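Local coordinates for regulatory protein SWI6 (Saccharomyces cerevisiae, PDB 2XFV) that is the subunit shared by the SBF and MBF complexes, which drive cell-cycle-dependent transcription, here represented by its amino-terminal domain, at residues 34-39 with 47-52; 38-43 with 65-70. All coordinates share one frame; numbering follows the deposited sequence.

Contact 1 of 2, residues 34-39 with 47-52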
loop_
_atom_site.group_PDB
_atom_site.type_symbol
_atom_site.label_atom_id
_atom_site.label_comp_id
_atom_site.label_asym_id
_atom_site.label_seq_id
_atom_site.Cartn_x
_atom_site.Cartn_y
_atom_site.Cartn_z
ATOM N N LEU A 34 -7.875 -10.223 -12.729
ATOM C CA LEU A 34 -7.579 -10.113 -14.165
ATOM C C LEU A 34 -8.378 -9.066 -14.963
ATOM O O LEU A 34 -7.793 -8.344 -15.782
ATOM C CB LEU A 34 -7.604 -11.489 -14.851
ATOM C CG LEU A 34 -6.597 -12.493 -14.269
ATOM C CD1 LEU A 34 -6.750 -13.852 -14.964
ATOM C CD2 LEU A 34 -5.159 -11.981 -14.392
ATOM N N PRO A 35 -9.709 -8.988 -14.760
ATOM C CA PRO A 35 -10.443 -7.952 -15.512
ATOM C C PRO A 35 -9.929 -6.525 -15.273
ATOM O O PRO A 35 -9.739 -5.765 -16.233
ATOM C CB PRO A 35 -11.885 -8.107 -15.006
ATOM C CG PRO A 35 -11.990 -9.579 -14.675
ATOM C CD PRO A 35 -10.621 -9.947 -14.100
ATOM N N ILE A 36 -9.701 -6.170 -14.012
ATOM C CA ILE A 36 -9.181 -4.849 -13.673
ATOM C C ILE A 36 -7.752 -4.654 -14.170
ATOM O O ILE A 36 -7.391 -3.579 -14.643
ATOM C CB ILE A 36 -9.279 -4.589 -12.149
ATOM C CG1 ILE A 36 -10.744 -4.313 -11.767
ATOM C CG2 ILE A 36 -8.393 -3.422 -11.733
ATOM C CD1 ILE A 36 -11.009 -4.377 -10.269
ATOM N N LEU A 37 -6.936 -5.696 -14.067
ATOM C CA LEU A 37 -5.548 -5.601 -14.521
ATOM C C LEU A 37 -5.449 -5.375 -16.028
ATOM O O LEU A 37 -4.601 -4.606 -16.497
ATOM C CB LEU A 37 -4.756 -6.853 -14.107
ATOM C CG LEU A 37 -3.237 -6.824 -14.338
ATOM C CD1 LEU A 37 -2.575 -5.634 -13.630
ATOM C CD2 LEU A 37 -2.595 -8.147 -13.875
ATOM N N GLN A 38 -6.298 -6.062 -16.789
ATOM C CA GLN A 38 -6.340 -5.878 -18.241
ATOM C C GLN A 38 -6.757 -4.450 -18.619
ATOM O O GLN A 38 -6.162 -3.822 -19.516
ATOM C CB GLN A 38 -7.288 -6.909 -18.887
ATOM C CG GLN A 38 -7.385 -6.814 -20.419
ATOM C CD GLN A 38 -6.088 -7.188 -21.121
ATOM O OE1 GLN A 38 -5.525 -6.394 -21.881
ATOM N NE2 GLN A 38 -5.604 -8.397 -20.868
ATOM N N GLN A 39 -7.777 -3.925 -17.944
ATOM C CA GLN A 39 -8.224 -2.562 -18.219
ATOM C C GLN A 39 -7.139 -1.544 -17.862
ATOM O O GLN A 39 -6.893 -0.593 -18.604
ATOM C CB GLN A 39 -9.530 -2.246 -17.475
ATOM C CG GLN A 39 -10.149 -0.914 -17.878
ATOM C CD GLN A 39 -10.570 -0.892 -19.338
ATOM O OE1 GLN A 39 -11.348 -1.734 -19.781
ATOM N NE2 GLN A 39 -10.055 0.075 -20.090
ATOM N N ASN A 47 -11.776 2.352 -13.641
ATOM C CA ASN A 47 -13.197 2.647 -13.454
ATOM C C ASN A 47 -14.023 2.379 -14.706
ATOM O O ASN A 47 -15.248 2.400 -14.649
ATOM C CB ASN A 47 -13.418 4.086 -12.968
ATOM C CG ASN A 47 -12.796 4.339 -11.611
ATOM O OD1 ASN A 47 -12.043 5.295 -11.428
ATOM N ND2 ASN A 47 -13.093 3.471 -10.655
ATOM N N GLU A 48 -13.361 2.134 -15.835
ATOM C CA GLU A 48 -14.100 1.777 -17.044
ATOM C C GLU A 48 -14.011 0.285 -17.383
ATOM O O GLU A 48 -14.354 -0.124 -18.497
ATOM C CB GLU A 48 -13.697 2.652 -18.240
ATOM C CG GLU A 48 -12.247 2.545 -18.675
ATOM C CD GLU A 48 -11.902 3.530 -19.789
ATOM O OE1 GLU A 48 -12.836 4.051 -20.434
ATOM O OE2 GLU A 48 -10.699 3.783 -20.016
ATOM N N THR A 49 -13.571 -0.520 -16.415
ATOM C CA THR A 49 -13.591 -1.978 -16.566
ATOM C C THR A 49 -14.994 -2.451 -16.913
ATOM O O THR A 49 -15.981 -2.032 -16.304
ATOM C CB THR A 49 -13.111 -2.712 -15.290
ATOM O OG1 THR A 49 -11.810 -2.234 -14.931
ATOM C CG2 THR A 49 -13.028 -4.235 -15.525
ATOM N N ASN A 50 -15.081 -3.318 -17.911
ATOM C CA ASN A 50 -16.359 -3.889 -18.303
ATOM C C ASN A 50 -16.661 -5.057 -17.375
ATOM O O ASN A 50 -15.897 -6.014 -17.316
ATOM C CB ASN A 50 -16.290 -4.356 -19.760
ATOM C CG ASN A 50 -17.636 -4.803 -20.305
ATOM O OD1 ASN A 50 -18.543 -5.160 -19.552
ATOM N ND2 ASN A 50 -17.766 -4.789 -21.628
ATOM N N PRO A 51 -17.774 -4.975 -16.631
ATOM C CA PRO A 51 -18.126 -6.065 -15.715
ATOM C C PRO A 51 -18.338 -7.379 -16.471
ATOM O O PRO A 51 -18.215 -8.456 -15.883
ATOM C CB PRO A 51 -19.456 -5.601 -15.098
ATOM C CG PRO A 51 -19.532 -4.138 -15.359
ATOM C CD PRO A 51 -18.779 -3.898 -16.632
ATOM N N ASP A 52 -18.636 -7.296 -17.765
ATOM C CA ASP A 52 -18.953 -8.496 -18.545
ATOM C C ASP A 52 -17.743 -9.251 -19.091
ATOM O O ASP A 52 -17.855 -10.422 -19.460
ATOM C CB ASP A 52 -19.903 -8.160 -19.702
ATOM C CG ASP A 52 -21.295 -7.795 -19.228
ATOM O OD1 ASP A 52 -21.688 -8.232 -18.125
ATOM O OD2 ASP A 52 -21.994 -7.069 -19.963
HETATM O O HOH W 1 -12.722 -4.173 -19.458
#

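Contact 2 of 2, residues 38-43 with 65-70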
loop_
_atom_site.group_PDB
_atom_site.type_symbol
_atom_site.label_atom_id
_atom_site.label_comp_id
_atom_site.label_asym_id
_atom_site.label_seq_id
_atom_site.Cartn_x
_atom_site.Cartn_y
_atom_site.Cartn_z
ATOM N N GLN A 38 -6.298 -6.062 -16.789
ATOM C CA GLN A 38 -6.340 -5.878 -18.241
ATOM C C GLN A 38 -6.757 -4.450 -18.619
ATOM O O GLN A 38 -6.162 -3.822 -19.516
ATOM C CB GLN A 38 -7.288 -6.909 -18.887
ATOM C CG GLN A 38 -7.385 -6.814 -20.419
ATOM C CD GLN A 38 -6.088 -7.188 -21.121
ATOM O OE1 GLN A 38 -5.525 -6.394 -21.881
ATOM N NE2 GLN A 38 -5.604 -8.397 -20.868
ATOM N N GLN A 39 -7.777 -3.925 -17.944
ATOM C CA GLN A 39 -8.224 -2.562 -18.219
ATOM C C GLN A 39 -7.139 -1.544 -17.862
ATOM O O GLN A 39 -6.893 -0.593 -18.604
ATOM C CB GLN A 39 -9.530 -2.246 -17.475
ATOM C CG GLN A 39 -10.149 -0.914 -17.878
ATOM C CD GLN A 39 -10.570 -0.892 -19.338
ATOM O OE1 GLN A 39 -11.348 -1.734 -19.781
ATOM N NE2 GLN A 39 -10.055 0.075 -20.090
ATOM N N TYR A 40 -6.497 -1.745 -16.720
ATOM C CA TYR A 40 -5.392 -0.880 -16.314
ATOM C C TYR A 40 -4.309 -0.866 -17.389
ATOM O O TYR A 40 -3.820 0.203 -17.788
ATOM C CB TYR A 40 -4.809 -1.362 -14.992
ATOM C CG TYR A 40 -3.682 -0.507 -14.470
ATOM C CD1 TYR A 40 -3.931 0.762 -13.953
ATOM C CD2 TYR A 40 -2.369 -0.965 -14.486
ATOM C CE1 TYR A 40 -2.899 1.546 -13.462
ATOM C CE2 TYR A 40 -1.328 -0.179 -14.000
ATOM C CZ TYR A 40 -1.605 1.074 -13.487
ATOM O OH TYR A 40 -0.586 1.865 -13.002
ATOM N N HIS A 41 -3.937 -2.051 -17.866
ATOM C CA HIS A 41 -2.970 -2.153 -18.957
ATOM C C HIS A 41 -3.420 -1.382 -20.202
ATOM O O HIS A 41 -2.626 -0.670 -20.828
ATOM C CB HIS A 41 -2.712 -3.620 -19.317
ATOM C CG HIS A 41 -1.711 -3.803 -20.415
ATOM N ND1 HIS A 41 -2.058 -3.799 -21.749
ATOM C CD2 HIS A 41 -0.369 -3.974 -20.376
ATOM C CE1 HIS A 41 -0.973 -3.966 -22.484
ATOM N NE2 HIS A 41 0.066 -4.077 -21.675
ATOM N N ASP A 42 -4.691 -1.521 -20.571
ATOM C CA ASP A 42 -5.176 -0.929 -21.830
ATOM C C ASP A 42 -5.360 0.596 -21.845
ATOM O O ASP A 42 -4.973 1.259 -22.818
ATOM C CB ASP A 42 -6.465 -1.617 -22.292
ATOM C CG ASP A 42 -6.243 -3.074 -22.673
ATOM O OD1 ASP A 42 -5.074 -3.472 -22.874
ATOM O OD2 ASP A 42 -7.239 -3.822 -22.767
ATOM N N THR A 43 -5.956 1.154 -20.792
ATOM C CA THR A 43 -6.261 2.592 -20.768
ATOM C C THR A 43 -5.758 3.301 -19.515
ATOM O O THR A 43 -5.782 4.531 -19.443
ATOM C CB THR A 43 -7.778 2.863 -20.846
ATOM O OG1 THR A 43 -8.411 2.347 -19.668
ATOM C CG2 THR A 43 -8.386 2.214 -22.081
ATOM N N ALA A 65 3.376 -11.901 -17.881
ATOM C CA ALA A 65 4.707 -11.598 -18.412
ATOM C C ALA A 65 5.061 -10.112 -18.239
ATOM O O ALA A 65 6.141 -9.760 -17.726
ATOM C CB ALA A 65 4.804 -12.011 -19.887
ATOM N N HIS A 66 4.153 -9.240 -18.659
ATOM C CA HIS A 66 4.420 -7.796 -18.635
ATOM C C HIS A 66 4.625 -7.249 -17.215
ATOM O O HIS A 66 5.543 -6.455 -16.963
ATOM C CB HIS A 66 3.288 -7.033 -19.332
ATOM C CG HIS A 66 3.461 -5.546 -19.305
ATOM N ND1 HIS A 66 4.363 -4.885 -20.114
ATOM C CD2 HIS A 66 2.855 -4.592 -18.558
ATOM C CE1 HIS A 66 4.299 -3.587 -19.871
ATOM N NE2 HIS A 66 3.393 -3.384 -18.930
ATOM N N TYR A 67 3.771 -7.676 -16.289
ATOM C CA TYR A 67 3.824 -7.174 -14.913
ATOM C C TYR A 67 4.749 -7.991 -14.012
ATOM O O TYR A 67 4.885 -7.696 -12.825
ATOM C CB TYR A 67 2.416 -7.078 -14.305
ATOM C CG TYR A 67 1.592 -5.976 -14.945
ATOM C CD1 TYR A 67 1.870 -4.638 -14.680
ATOM C CD2 TYR A 67 0.574 -6.273 -15.849
ATOM C CE1 TYR A 67 1.141 -3.620 -15.274
ATOM C CE2 TYR A 67 -0.172 -5.256 -16.454
ATOM C CZ TYR A 67 0.125 -3.932 -16.160
ATOM O OH TYR A 67 -0.588 -2.912 -16.750
ATOM N N GLY A 68 5.389 -9.008 -14.583
ATOM C CA GLY A 68 6.346 -9.819 -13.843
ATOM C C GLY A 68 5.727 -10.499 -12.637
ATOM O O GLY A 68 6.295 -10.512 -11.540
ATOM N N ILE A 69 4.546 -11.067 -12.836
ATOM C CA ILE A 69 3.827 -11.716 -11.753
ATOM C C ILE A 69 4.086 -13.226 -11.761
ATOM O O ILE A 69 3.702 -13.917 -12.705
ATOM C CB ILE A 69 2.300 -11.487 -11.899
ATOM C CG1 ILE A 69 1.977 -9.985 -11.832
ATOM C CG2 ILE A 69 1.523 -12.301 -10.840
ATOM C CD1 ILE A 69 0.566 -9.636 -12.307
ATOM N N ALA A 70 4.737 -13.739 -10.717
ATOM C CA ALA A 70 4.902 -15.190 -10.557
ATOM C C ALA A 70 3.630 -15.767 -9.952
ATOM O O ALA A 70 2.920 -15.066 -9.212
ATOM C CB ALA A 70 6.096 -15.497 -9.645
#

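Contact 1 of 2, residues 34-39 with 47-52
Q39 OE1 accepts a hydrogen bond of 2.8 Å from a water, and N50 N donates to the same water at 2.9 Å. This water is the polar bridge between helix 34-43 and the loop 47-52; the direct contacts are by van der Waals packing. The amide of Q39 is placed by two torsions. CG lies anti to the backbone N (chi1 -172°), and the chain then bends at chi2 (64°), so the aliphatic part runs along T49 while the amide turns toward E48. Q39 CB sits 3.4 Å from T49 OG1. The two side chains run side by side but point opposite ways. Further along, Q39 NE2 comes to 3.6 Å from E48 CG. These two chains cross at about a right angle, with the amide and carboxylate planes turned 51° apart. The polar ends of both are held by a third residue: Q39 NE2 and E48 OE2 each hydrogen-bond to T43 OG1, in the last turn of the same helix. T49 is buried between helix 34-43 and strand 15-22, where its side chain touches I15. Its OG1 hydrogen-bonds to the carbonyl of I46, which satisfies the hydroxyl and fixes its rotation. Its methyl, CG2, faces the start of the helix and lies 3.7 Å from P35 O and 4.1 Å from P35 CB. I36 CG1 approaches T49 OG1 at 3.9 Å, the two side chains crossing. I36 touches I15 as well. Just beyond, N50 OD1 accepts from D52 N at 2.8 Å, the donor lying above the carbonyl plane. The loop thus folds back over its preceding helix in the Swi6 N-terminal domain, a family of the helix-turn-helix clan, and the N50 bond closes an Asx turn.

Contact 2 of 2, residues 38-43 with 65-70
H41 and H66 form a T-shaped aromatic pair. The edge of the H41 ring points at the face of H66, with centroids 5.1 Å apart and planes at 88°. The nearest atoms are H41 CD2 and H66 CD2, at 3.8 Å. The H66 ring also leans on its neighbour: its CD2 lies over the centre of one face of Y67. The three rings therefore form a short chain of aromatic contacts, with Y67 reaching back to the first helix.

Van der Waals packing is centred on the Y67 hydroxyl. CG of Y67 is anti to the carbonyl carbon (chi1 -70°), which sends the ring across to helix 34-43. Y67 OH rests 3.3 Å from H41 CA and 3.5 Å from Y40 CD2. It meets the H41 ring at its edge. Replacing Y67 by an alanine is likely to open a gap beside Y40 and H41 and to leave H66 without the ring beneath it, freer to turn. L37 and M92 also touch Y67, so its ring joins helices 34-43 and 83-92 to its own.

As for hydrogen bonds, H41 ND1 donates to D42 OD1 at 3.2 Å, almost straight (179°) and in the ring plane. The N-H reaches OD1 from its anti side, somewhat out of the carboxylate plane, and this bond probably sets which way the imidazole is turned. The nearby negative charge would probably favour a protonated H41. Past Y67 the backbone turns at G68, whose phi is positive, and G68 N makes a weak bond to A65 O. The contact is a surface packing of two helices of the Swi6 N-terminal domain, and helix 57-67 ends in a Schellman motif.

Both contacts use helix 34-43, and their ranges overlap at Q38 and Q39, though Q39 works across contact 1 alone of the two. They involve different sides of the helix. Contact 1 is partly buried: T49 and I36 are enclosed, and the helix meets the loop that follows it. Contact 2 lies at the surface, where the last turns of the helix meet the end of helix 57-67. The chemistry differs accordingly. Contact 1 combines aliphatic packing with a bridging water and polar ends held by hydroxyls and carbonyls. Contact 2 is aromatic, with histidine and tyrosine rings. T43 ties the helix end to the loop, and L37 of 34-39 packs on I69 of 65-70.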